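Local coordinates for sulfur carrier protein ThiS adenylyltransferase (Escherichia coli, PDB 1ZUD) that uses ATP to adenylate the C-terminal glycine of the sulfur carrier protein ThiS in thiamin biosynthesis, at residues 28-33 with 54-59. Sequence-based numbering, arbitrary orientation. Where two conformers were deposited one is given.
Sequences DSQVLI and TLVLAD
V31 and I33 alternate with T54, V56 and A58 in the backbone bonds that pair two neighbouring parallel strands. V31 N donates to T54 O (2.9 Å), and V31 O accepts from V56 N at 2.8 Å. I33 N then bonds V56 O, and A58 N bonds I33 O; these four bonds are nearly straight. The first rung, T54 N to S29 O, is more bent, with 139° at the hydrogen. S29 O has a second donor there, a water that also bonds T54 OG1.

On one face, Q30 lies against T54 and V56. Its CG is anti to the backbone N (chi1 178°) and the chain runs on extended, which brings NE2 within 3.5 Å of V56 CG2. L32 reaches across with one branch, CD1, which meets V56 CG1 at 3.7 Å. Helix 109-118 packs on Q30 and L32 from this side.

On the other face, L55 CD2 sits 3.9 Å from V31 CB. I33 and L57 run alongside each other on this face; L57 was modelled in two positions, so their exact contact is doubtful. Helix 40-50 covers I33, L55 and L57.

Strand 30-34, helix 40-50 and strand 54-58 form a beta-alpha-beta unit of the Rossmann-like ThiF fold. The second strand leads into D59, an ATP-binding residue whose OD1 accepts from L36 N in the loop after the first strand.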
loop_
_atom_site.group_PDB
_atom_site.type_symbol
_atom_site.label_atom_id
_atom_site.label_comp_id
_atom_site.label_asym_id
_atom_site.label_seq_id
_atom_site.Cartn_x
_atom_site.Cartn_y
_atom_site.Cartn_z
ATOM N N ASP C 28 19.757 9.037 -13.271
ATOM C CA ASP C 28 20.804 9.924 -12.792
ATOM C C ASP C 28 20.684 10.193 -11.288
ATOM O O ASP C 28 21.467 10.948 -10.730
ATOM C CB ASP C 28 20.704 11.298 -13.480
ATOM C CG ASP C 28 20.977 11.244 -14.995
ATOM O OD1 ASP C 28 21.674 10.305 -15.476
ATOM O OD2 ASP C 28 20.490 12.167 -15.695
ATOM N N SER C 29 19.707 9.607 -10.620
ATOM C CA SER C 29 19.547 9.896 -9.196
ATOM C C SER C 29 20.220 8.929 -8.257
ATOM O O SER C 29 20.607 7.780 -8.641
ATOM C CB SER C 29 18.080 9.882 -8.848
ATOM O OG SER C 29 17.364 10.753 -9.677
ATOM N N GLN C 30 20.257 9.353 -6.995
ATOM C CA GLN C 30 20.816 8.524 -5.947
ATOM C C GLN C 30 19.893 8.479 -4.752
ATOM O O GLN C 30 19.456 9.525 -4.225
ATOM C CB GLN C 30 22.241 9.021 -5.529
ATOM C CG GLN C 30 22.788 8.118 -4.363
ATOM C CD GLN C 30 24.256 8.342 -4.040
ATOM O OE1 GLN C 30 25.082 8.594 -4.937
ATOM N NE2 GLN C 30 24.592 8.232 -2.770
ATOM N N VAL C 31 19.585 7.274 -4.284
ATOM C CA VAL C 31 18.670 7.141 -3.131
ATOM C C VAL C 31 19.347 6.372 -2.030
ATOM O O VAL C 31 20.028 5.342 -2.273
ATOM C CB VAL C 31 17.339 6.396 -3.529
ATOM C CG1 VAL C 31 16.496 6.043 -2.260
ATOM C CG2 VAL C 31 16.471 7.303 -4.416
ATOM N N LEU C 32 19.232 6.891 -0.820
ATOM C CA LEU C 32 19.776 6.187 0.331
ATOM C C LEU C 32 18.597 5.553 1.088
ATOM O O LEU C 32 17.670 6.262 1.549
ATOM C CB LEU C 32 20.551 7.138 1.281
ATOM C CG LEU C 32 20.977 6.632 2.676
ATOM C CD1 LEU C 32 22.042 5.473 2.606
ATOM C CD2 LEU C 32 21.507 7.819 3.452
ATOM N N ILE C 33 18.647 4.216 1.231
ATOM C CA ILE C 33 17.626 3.488 1.994
ATOM C C ILE C 33 18.286 3.058 3.323
ATOM O O ILE C 33 19.251 2.257 3.357
ATOM C CB ILE C 33 17.098 2.225 1.230
ATOM C CG1 ILE C 33 16.484 2.667 -0.132
ATOM C CG2 ILE C 33 16.034 1.470 2.128
ATOM C CD1 ILE C 33 16.169 1.476 -1.129
ATOM N N THR C 54 21.444 4.925 -8.697
ATOM C CA THR C 54 22.282 4.476 -7.579
ATOM C C THR C 54 21.445 4.276 -6.318
ATOM O O THR C 54 20.707 5.166 -5.889
ATOM C CB THR C 54 23.405 5.482 -7.242
ATOM O OG1 THR C 54 24.155 5.759 -8.421
ATOM C CG2 THR C 54 24.365 4.893 -6.187
ATOM N N LEU C 55 21.541 3.098 -5.748
ATOM C CA LEU C 55 20.854 2.819 -4.495
ATOM C C LEU C 55 21.901 2.482 -3.463
ATOM O O LEU C 55 22.749 1.596 -3.679
ATOM C CB LEU C 55 19.913 1.603 -4.577
ATOM C CG LEU C 55 18.704 1.663 -5.461
ATOM C CD1 LEU C 55 17.989 0.291 -5.387
ATOM C CD2 LEU C 55 17.784 2.803 -4.969
ATOM N N VAL C 56 21.840 3.167 -2.334
ATOM C CA VAL C 56 22.752 2.876 -1.248
ATOM C C VAL C 56 21.890 2.174 -0.191
ATOM O O VAL C 56 20.852 2.690 0.220
ATOM C CB VAL C 56 23.444 4.209 -0.760
ATOM C CG1 VAL C 56 24.506 3.910 0.316
ATOM C CG2 VAL C 56 24.213 4.854 -1.958
ATOM N N LEU C 57 22.326 0.984 0.241
ATOM C CA LEU C 57 21.532 0.127 1.116
ATOM C C LEU C 57 22.300 -0.037 2.397
ATOM O O LEU C 57 23.329 -0.678 2.420
ATOM C CB LEU C 57 21.319 -1.229 0.391
ATOM C CG LEU C 57 20.914 -1.135 -1.122
ATOM C CD1 LEU C 57 21.451 -2.318 -1.954
ATOM C CD2 LEU C 57 19.387 -1.093 -1.236
ATOM N N ALA C 58 21.771 0.518 3.472
ATOM C CA ALA C 58 22.468 0.473 4.760
ATOM C C ALA C 58 21.659 -0.329 5.786
ATOM O O ALA C 58 20.452 -0.084 5.974
ATOM C CB ALA C 58 22.685 1.955 5.262
ATOM N N ASP C 59 22.303 -1.290 6.445
ATOM C CA ASP C 59 21.625 -2.047 7.506
ATOM C C ASP C 59 22.727 -2.754 8.300
ATOM O O ASP C 59 23.735 -3.149 7.728
ATOM C CB ASP C 59 20.633 -3.079 6.920
ATOM C CG ASP C 59 19.655 -3.687 7.997
ATOM O OD1 ASP C 59 18.488 -3.211 8.173
ATOM O OD2 ASP C 59 20.061 -4.661 8.677
HETATM O O HOH W 1 22.952 7.782 -10.060
#